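Local coordinates for protein molybdopterin biosynthesis enzyme, MoaB (PDB 3MCH) that probably takes part in molybdenum cofactor biosynthesis, as a MogA/MoaB-family protein likely to bind molybdopterin, at residues R3-V9 and L63-N69; A31-F35 and W158-H163. All coordinates share one frame; numbering follows the deposited sequence.

How the contacts relate
Contact 1 lies in the middle of the fold, its centre about 5 Å from the centre of the chain, where strand 3-9 lies beside strand 65-69, with L63 and D64 in the turn that leads into it. Contact 2, its centre about 18 Å from that of the chain, joins the turn at 31-35 to the carboxy-terminal tail, 158-163, at the surface. The two contact centres are about 17 Å apart, yet V4 CG2 of contact 1 packs against F35 CD1 of contact 2 at 3.9 Å. F35 opens strand 35-43, which pairs with 2-9 on the side away from 65-69. The glycine-rich loop after strand 65-69 probably belongs to the pterin site.

Contact 1 (R3-V9 and L63-N69); sequences RVGILTV and LDLILTN
With CG of N69 held between its own backbone N and carbonyl carbon (chi1 70°), and OG1 of T8 turned beside its backbone N, the amide reaches across the strands and N69 ND2 donates to T8 OG1 at 2.9 Å. The bond is nearly straight, 166°, and lies in the amide plane; the same hydroxyl is bonded to D20. An alanine here would remove the amide and would probably leave the T8 hydroxyl, still bonded to D20, without its cross-strand donor and freer to turn. The two are neighbouring parallel strands in the mixed sheet of the alpha/beta fold, flanked by strands 35-43 and 123-128: G5 N donates to L65 O and G5 O accepts from L67 N, both at 2.9 Å. On the face shared with V4 and L65, I6 CD1 presses on L67 CB at 3.4 Å beneath helix 21-30, whose I26 touches both side chains. On the other face L63 CD1 lies 3.7 Å from G5 CA, where a side chain on the glycine would clash. Just before strand 65-69, D64 OD2, salt-bridged to K156, accepts from R3 N (2.8 Å) on its anti side, while the R3 guanidinium, bonded to E61 O, rests one face on L63 CD2.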
ATOM      1  N   ARG B   3      -2.866  26.154   5.667  1.00 13.80           N
ATOM      2  CA  ARG B   3      -2.324  26.794   4.475  1.00 13.92           C
ATOM      3  C   ARG B   3      -1.941  25.731   3.464  1.00 13.39           C
ATOM      4  O   ARG B   3      -1.174  24.818   3.765  1.00 13.19           O
ATOM      5  CB  ARG B   3      -1.113  27.644   4.851  1.00 15.06           C
ATOM      6  CG  ARG B   3      -1.474  28.759   5.818  1.00 18.36           C
ATOM      7  CD  ARG B   3      -0.241  29.404   6.408  1.00 22.89           C
ATOM      8  NE  ARG B   3       0.573  30.060   5.395  1.00 25.01           N
ATOM      9  CZ  ARG B   3       1.889  29.914   5.291  1.00 25.37           C
ATOM     10  NH1 ARG B   3       2.543  29.126   6.138  1.00 25.44           N
ATOM     11  NH2 ARG B   3       2.552  30.557   4.344  1.00 24.35           N
ATOM     12  N   VAL B   4      -2.478  25.869   2.256  1.00 12.19           N
ATOM     13  CA  VAL B   4      -2.257  24.908   1.187  1.00 11.42           C
ATOM     14  C   VAL B   4      -1.503  25.473  -0.006  1.00 12.57           C
ATOM     15  O   VAL B   4      -1.718  26.611  -0.407  1.00 12.68           O
ATOM     16  CB  VAL B   4      -3.610  24.370   0.664  1.00 11.68           C
ATOM     17  CG1 VAL B   4      -3.394  23.302  -0.409  1.00 12.83           C
ATOM     18  CG2 VAL B   4      -4.419  23.818   1.815  1.00 11.41           C
ATOM     19  N   GLY B   5      -0.626  24.649  -0.566  1.00 11.96           N
ATOM     20  CA  GLY B   5       0.113  25.026  -1.753  1.00 12.15           C
ATOM     21  C   GLY B   5      -0.286  24.043  -2.843  1.00 13.37           C
ATOM     22  O   GLY B   5      -0.372  22.841  -2.590  1.00 13.13           O
ATOM     23  N   ILE B   6      -0.557  24.542  -4.043  1.00 13.24           N
ATOM     24  CA  ILE B   6      -0.934  23.676  -5.157  1.00 13.95           C
ATOM     25  C   ILE B   6       0.197  23.736  -6.179  1.00 15.40           C
ATOM     26  O   ILE B   6       0.519  24.804  -6.693  1.00 16.02           O
ATOM     27  CB  ILE B   6      -2.268  24.144  -5.807  1.00 14.90           C
ATOM     28  CG1 ILE B   6      -3.399  24.070  -4.775  1.00 14.60           C
ATOM     29  CG2 ILE B   6      -2.609  23.268  -7.015  1.00 13.97           C
ATOM     30  CD1 ILE B   6      -3.678  22.692  -4.114  1.00 25.29           C
ATOM     31  N   LEU B   7       0.809  22.587  -6.452  1.00 14.81           N
ATOM     32  CA  LEU B   7       1.913  22.516  -7.402  1.00 16.43           C
ATOM     33  C   LEU B   7       1.544  21.698  -8.629  1.00 16.14           C
ATOM     34  O   LEU B   7       1.355  20.488  -8.539  1.00 16.37           O
ATOM     35  CB  LEU B   7       3.141  21.895  -6.735  1.00 17.52           C
ATOM     36  CG  LEU B   7       4.393  21.776  -7.612  1.00 19.74           C
ATOM     37  CD1 LEU B   7       4.839  23.162  -8.054  1.00 21.43           C
ATOM     38  CD2 LEU B   7       5.499  21.082  -6.833  1.00 20.40           C
ATOM     39  N   THR B   8       1.445  22.360  -9.778  1.00 16.03           N
ATOM     40  CA  THR B   8       1.105  21.676 -11.018  1.00 18.30           C
ATOM     41  C   THR B   8       2.382  21.257 -11.741  1.00 18.83           C
ATOM     42  O   THR B   8       3.151  22.095 -12.220  1.00 18.67           O
ATOM     43  CB  THR B   8       0.244  22.573 -11.928  1.00 19.63           C
ATOM     44  OG1 THR B   8      -1.014  22.819 -11.284  1.00 18.66           O
ATOM     45  CG2 THR B   8      -0.015  21.895 -13.271  1.00 20.14           C
ATOM     46  N   VAL B   9       2.598  19.947 -11.801  1.00 18.84           N
ATOM     47  CA  VAL B   9       3.777  19.369 -12.430  1.00 20.78           C
ATOM     48  C   VAL B   9       3.608  18.902 -13.872  1.00 22.66           C
ATOM     49  O   VAL B   9       2.885  17.939 -14.138  1.00 22.54           O
ATOM     50  CB  VAL B   9       4.245  18.107 -11.657  1.00 20.53           C
ATOM     51  CG1 VAL B   9       5.528  17.559 -12.275  1.00 21.18           C
ATOM     52  CG2 VAL B   9       4.460  18.443 -10.189  1.00 20.62           C
ATOM     53  N   LEU B  63       4.245  25.608   4.725  1.00 17.31           N
ATOM     54  CA  LEU B  63       2.874  25.266   4.365  1.00 14.59           C
ATOM     55  C   LEU B  63       2.448  24.008   5.115  1.00 15.40           C
ATOM     56  O   LEU B  63       3.274  23.163   5.457  1.00 15.76           O
ATOM     57  CB  LEU B  63       2.745  25.052   2.856  1.00 14.57           C
ATOM     58  CG  LEU B  63       3.061  26.273   1.983  1.00 15.29           C
ATOM     59  CD1 LEU B  63       2.858  25.902   0.529  1.00 17.68           C
ATOM     60  CD2 LEU B  63       2.168  27.446   2.360  1.00 16.92           C
ATOM     61  N   ASP B  64       1.151  23.896   5.367  1.00 13.79           N
ATOM     62  CA  ASP B  64       0.602  22.758   6.092  1.00 13.57           C
ATOM     63  C   ASP B  64       0.301  21.597   5.159  1.00 13.84           C
ATOM     64  O   ASP B  64       0.508  20.435   5.507  1.00 13.44           O
ATOM     65  CB  ASP B  64      -0.678  23.176   6.813  1.00 15.04           C
ATOM     66  CG  ASP B  64      -0.454  24.343   7.756  1.00 17.41           C
ATOM     67  OD1 ASP B  64       0.533  24.293   8.525  1.00 18.91           O
ATOM     68  OD2 ASP B  64      -1.261  25.300   7.735  1.00 17.85           O
ATOM     69  N   LEU B  65      -0.186  21.927   3.970  1.00 12.14           N
ATOM     70  CA  LEU B  65      -0.535  20.920   2.980  1.00 11.66           C
ATOM     71  C   LEU B  65      -0.006  21.283   1.607  1.00 11.67           C
ATOM     72  O   LEU B  65      -0.121  22.427   1.171  1.00 12.57           O
ATOM     73  CB  LEU B  65      -2.062  20.779   2.887  1.00 11.41           C
ATOM     74  CG  LEU B  65      -2.601  19.831   1.812  1.00 11.73           C
ATOM     75  CD1 LEU B  65      -2.316  18.383   2.205  1.00 11.16           C
ATOM     76  CD2 LEU B  65      -4.105  20.039   1.640  1.00 10.30           C
ATOM     77  N   ILE B  66       0.590  20.310   0.931  1.00 11.04           N
ATOM     78  CA  ILE B  66       1.055  20.540  -0.424  1.00 12.62           C
ATOM     79  C   ILE B  66       0.373  19.513  -1.307  1.00 13.72           C
ATOM     80  O   ILE B  66       0.515  18.308  -1.099  1.00 13.82           O
ATOM     81  CB  ILE B  66       2.577  20.377  -0.580  1.00 13.08           C
ATOM     82  CG1 ILE B  66       3.303  21.457   0.218  1.00 15.19           C
ATOM     83  CG2 ILE B  66       2.951  20.455  -2.069  1.00 13.49           C
ATOM     84  CD1 ILE B  66       4.795  21.210   0.423  1.00 25.29           C
ATOM     85  N   LEU B  67      -0.400  20.004  -2.267  1.00 12.26           N
ATOM     86  CA  LEU B  67      -1.089  19.148  -3.212  1.00 11.94           C
ATOM     87  C   LEU B  67      -0.426  19.316  -4.571  1.00 12.91           C
ATOM     88  O   LEU B  67      -0.567  20.363  -5.211  1.00 13.79           O
ATOM     89  CB  LEU B  67      -2.572  19.535  -3.312  1.00 12.07           C
ATOM     90  CG  LEU B  67      -3.394  19.409  -2.023  1.00 10.41           C
ATOM     91  CD1 LEU B  67      -4.800  19.968  -2.234  1.00 11.31           C
ATOM     92  CD2 LEU B  67      -3.468  17.942  -1.601  1.00 10.95           C
ATOM     93  N   THR B  68       0.335  18.310  -4.990  1.00 13.72           N
ATOM     94  CA  THR B  68       0.952  18.371  -6.309  1.00 13.94           C
ATOM     95  C   THR B  68      -0.062  17.664  -7.195  1.00 14.12           C
ATOM     96  O   THR B  68      -0.881  16.884  -6.704  1.00 15.18           O
ATOM     97  CB  THR B  68       2.299  17.595  -6.395  1.00 14.89           C
ATOM     98  OG1 THR B  68       2.058  16.181  -6.324  1.00 14.80           O
ATOM     99  CG2 THR B  68       3.241  18.013  -5.276  1.00 13.78           C
ATOM    100  N   ASN B  69      -0.038  17.949  -8.489  1.00 14.88           N
ATOM    101  CA  ASN B  69      -0.934  17.269  -9.402  1.00 15.52           C
ATOM    102  C   ASN B  69      -0.162  17.005 -10.686  1.00 17.05           C
ATOM    103  O   ASN B  69       0.582  17.868 -11.158  1.00 18.25           O
ATOM    104  CB  ASN B  69      -2.207  18.093  -9.665  1.00 15.83           C
ATOM    105  CG  ASN B  69      -1.949  19.345 -10.484  1.00 15.38           C
ATOM    106  OD1 ASN B  69      -1.769  19.282 -11.700  1.00 18.90           O
ATOM    107  ND2 ASN B  69      -1.928  20.492  -9.815  1.00 16.67           N
TER
HETATM  108  O   HOH W   1       1.131  27.044   8.244  1.00 25.22           O
HETATM  109  O   HOH W   2      -0.039  18.504 -14.075  1.00 28.43           O

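Contact 2 (A31-F35 and W158-H163)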
ATOM      1  N   ALA B  31     -12.823  24.484  -1.335  1.00 24.30           N
ATOM      2  CA  ALA B  31     -13.740  25.574  -1.020  1.00 26.32           C
ATOM      3  C   ALA B  31     -14.709  25.232   0.109  1.00 26.36           C
ATOM      4  O   ALA B  31     -15.385  24.204   0.074  1.00 28.40           O
ATOM      5  CB  ALA B  31     -14.517  25.973  -2.274  1.00 26.11           C
ATOM      6  N   GLY B  32     -14.763  26.103   1.113  1.00 27.12           N
ATOM      7  CA  GLY B  32     -15.654  25.886   2.238  1.00 26.02           C
ATOM      8  C   GLY B  32     -15.010  25.186   3.417  1.00 25.41           C
ATOM      9  O   GLY B  32     -15.458  25.339   4.554  1.00 25.84           O
ATOM     10  N   GLY B  33     -13.960  24.415   3.150  1.00 23.61           N
ATOM     11  CA  GLY B  33     -13.278  23.698   4.214  1.00 20.93           C
ATOM     12  C   GLY B  33     -12.231  24.541   4.914  1.00 20.50           C
ATOM     13  O   GLY B  33     -11.976  25.678   4.505  1.00 20.08           O
ATOM     14  N   PRO B  34     -11.603  24.010   5.979  1.00 18.69           N
ATOM     15  CA  PRO B  34     -10.575  24.719   6.745  1.00 18.16           C
ATOM     16  C   PRO B  34      -9.282  24.816   5.954  1.00 16.19           C
ATOM     17  O   PRO B  34      -8.214  24.426   6.431  1.00 16.69           O
ATOM     18  CB  PRO B  34     -10.429  23.857   7.993  1.00 17.93           C
ATOM     19  CG  PRO B  34     -10.622  22.479   7.451  1.00 16.81           C
ATOM     20  CD  PRO B  34     -11.830  22.663   6.537  1.00 18.51           C
ATOM     21  N   PHE B  35      -9.397  25.347   4.742  1.00 16.53           N
ATOM     22  CA  PHE B  35      -8.258  25.480   3.848  1.00 15.39           C
ATOM     23  C   PHE B  35      -8.151  26.867   3.240  1.00 16.89           C
ATOM     24  O   PHE B  35      -9.157  27.502   2.921  1.00 18.40           O
ATOM     25  CB  PHE B  35      -8.379  24.477   2.695  1.00 14.91           C
ATOM     26  CG  PHE B  35      -8.567  23.060   3.139  1.00 12.71           C
ATOM     27  CD1 PHE B  35      -7.516  22.350   3.715  1.00 14.68           C
ATOM     28  CD2 PHE B  35      -9.805  22.434   2.999  1.00 15.24           C
ATOM     29  CE1 PHE B  35      -7.693  21.034   4.147  1.00 16.97           C
ATOM     30  CE2 PHE B  35      -9.992  21.118   3.430  1.00 15.24           C
ATOM     31  CZ  PHE B  35      -8.936  20.418   4.005  1.00 16.27           C
ATOM     32  N   TRP B 158      -8.502  23.302  14.071  1.00 23.33           N
ATOM     33  CA  TRP B 158      -9.401  23.647  12.974  1.00 26.13           C
ATOM     34  C   TRP B 158     -10.840  23.561  13.461  1.00 29.16           C
ATOM     35  O   TRP B 158     -11.136  22.842  14.417  1.00 27.48           O
ATOM     36  CB  TRP B 158      -9.192  22.711  11.781  1.00 24.72           C
ATOM     37  CG  TRP B 158      -9.496  21.280  12.075  1.00 24.20           C
ATOM     38  CD1 TRP B 158      -8.741  20.412  12.812  1.00 24.60           C
ATOM     39  CD2 TRP B 158     -10.648  20.550  11.648  1.00 24.36           C
ATOM     40  NE1 TRP B 158      -9.355  19.184  12.872  1.00 25.20           N
ATOM     41  CE2 TRP B 158     -10.528  19.242  12.168  1.00 23.62           C
ATOM     42  CE3 TRP B 158     -11.773  20.874  10.882  1.00 22.70           C
ATOM     43  CZ2 TRP B 158     -11.490  18.255  11.938  1.00 24.59           C
ATOM     44  CZ3 TRP B 158     -12.731  19.893  10.655  1.00 25.73           C
ATOM     45  CH2 TRP B 158     -12.583  18.600  11.185  1.00 25.33           C
ATOM     46  N   LYS B 159     -11.730  24.300  12.805  1.00 32.67           N
ATOM     47  CA  LYS B 159     -13.139  24.316  13.185  1.00 37.42           C
ATOM     48  C   LYS B 159     -13.965  23.545  12.166  1.00 40.10           C
ATOM     49  O   LYS B 159     -13.741  23.657  10.961  1.00 40.91           O
ATOM     50  CB  LYS B 159     -13.649  25.757  13.273  1.00 37.86           C
ATOM     51  CG  LYS B 159     -12.600  26.766  13.719  1.00 39.29           C
ATOM     52  CD  LYS B 159     -11.925  26.344  15.016  1.00 41.04           C
ATOM     53  CE  LYS B 159     -10.718  27.219  15.317  1.00 41.15           C
ATOM     54  NZ  LYS B 159      -9.922  26.701  16.463  1.00 40.94           N
ATOM     55  N   GLU B 160     -14.928  22.769  12.655  1.00 44.77           N
ATOM     56  CA  GLU B 160     -15.780  21.976  11.778  1.00 48.29           C
ATOM     57  C   GLU B 160     -16.980  22.778  11.269  1.00 48.85           C
ATOM     58  O   GLU B 160     -18.027  22.833  11.914  1.00 49.93           O
ATOM     59  CB  GLU B 160     -16.250  20.710  12.511  1.00 51.19           C
ATOM     60  CG  GLU B 160     -17.149  20.959  13.716  1.00 56.23           C
ATOM     61  CD  GLU B 160     -17.400  19.705  14.538  1.00 58.74           C
ATOM     62  OE1 GLU B 160     -17.662  18.638  13.940  1.00 60.58           O
ATOM     63  OE2 GLU B 160     -17.347  19.793  15.784  1.00 59.85           O
ATOM     64  N   GLY B 161     -16.817  23.402  10.105  1.00 48.87           N
ATOM     65  CA  GLY B 161     -17.892  24.189   9.527  1.00 48.61           C
ATOM     66  C   GLY B 161     -17.507  24.847   8.213  1.00 48.71           C
ATOM     67  O   GLY B 161     -16.563  24.417   7.549  1.00 48.43           O
ATOM     68  N   HIS B 162     -18.240  25.890   7.834  1.00 47.37           N
ATOM     69  CA  HIS B 162     -17.961  26.607   6.593  1.00 47.16           C
ATOM     70  C   HIS B 162     -16.871  27.654   6.792  1.00 47.29           C
ATOM     71  O   HIS B 162     -16.800  28.304   7.837  1.00 47.86           O
ATOM     72  CB  HIS B 162     -19.222  27.301   6.076  1.00 46.44           C
ATOM     73  CG  HIS B 162     -19.017  28.043   4.791  1.00 45.60           C
ATOM     74  ND1 HIS B 162     -18.730  27.406   3.603  1.00 45.74           N
ATOM     75  CD2 HIS B 162     -19.054  29.367   4.508  1.00 45.00           C
ATOM     76  CE1 HIS B 162     -18.599  28.305   2.643  1.00 45.41           C
ATOM     77  NE2 HIS B 162     -18.791  29.503   3.166  1.00 45.39           N
ATOM     78  N   HIS B 163     -16.027  27.814   5.777  1.00 46.88           N
ATOM     79  CA  HIS B 163     -14.938  28.785   5.813  1.00 46.92           C
ATOM     80  C   HIS B 163     -14.908  29.598   4.523  1.00 46.38           C
ATOM     81  O   HIS B 163     -15.040  30.837   4.608  1.00 47.88           O
ATOM     82  CB  HIS B 163     -13.598  28.072   6.006  1.00 45.62           C
ATOM     83  CG  HIS B 163     -13.443  27.434   7.352  1.00 45.10           C
ATOM     84  ND1 HIS B 163     -13.248  28.165   8.504  1.00 45.54           N
ATOM     85  CD2 HIS B 163     -13.467  26.134   7.730  1.00 44.11           C
ATOM     86  CE1 HIS B 163     -13.158  27.342   9.535  1.00 45.38           C
ATOM     87  NE2 HIS B 163     -13.288  26.104   9.092  1.00 44.28           N
TER
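The imidazole of H163 is set obliquely against the backbone of G33 and P34, CD2 coming 3.3 Å from P34 N, while its edge is used within the tail: NE2 donates to K159 O, in the ring plane, at 3.1 Å and 165°. That bond ties the tail into a loop and helps to hold the ring's rotation. H163 CG stands anti to its carbonyl carbon (chi1 -68°), which carries the ring over towards the proline, so that P34 CB sits 3.8 Å from NE2. From the other segment P34 also meets W158: its CG approaches the indole obliquely at CE3, 4.0 Å away, the two side chains lying side by side and pointing the same way. Within its own segment, P34 CG also lies over one face of the neighbouring F35 ring, offset toward its rim.

Backbone polar contact is slighter. H163 N reaches G32 O at 2.8 Å, but the bond is bent to 130° and weak; the H162 ring approaches G32 CA obliquely through ND1. The backbone angles of G32 would push any CB against the carbonyl oxygen of A31, so glycine fits here, and P34 centres an inverse gamma turn that brings F35 N to G33 O. The contact joins the loop between helix 21-30 and strand 35-43 to the carboxy-terminal tail.

P147 of helix 146-154 touches both P34 and W158, L150 of that helix meets F35, and M1 borders H163, while P34 is backbone-bonded to F2 and F35 passes into strand 35-43.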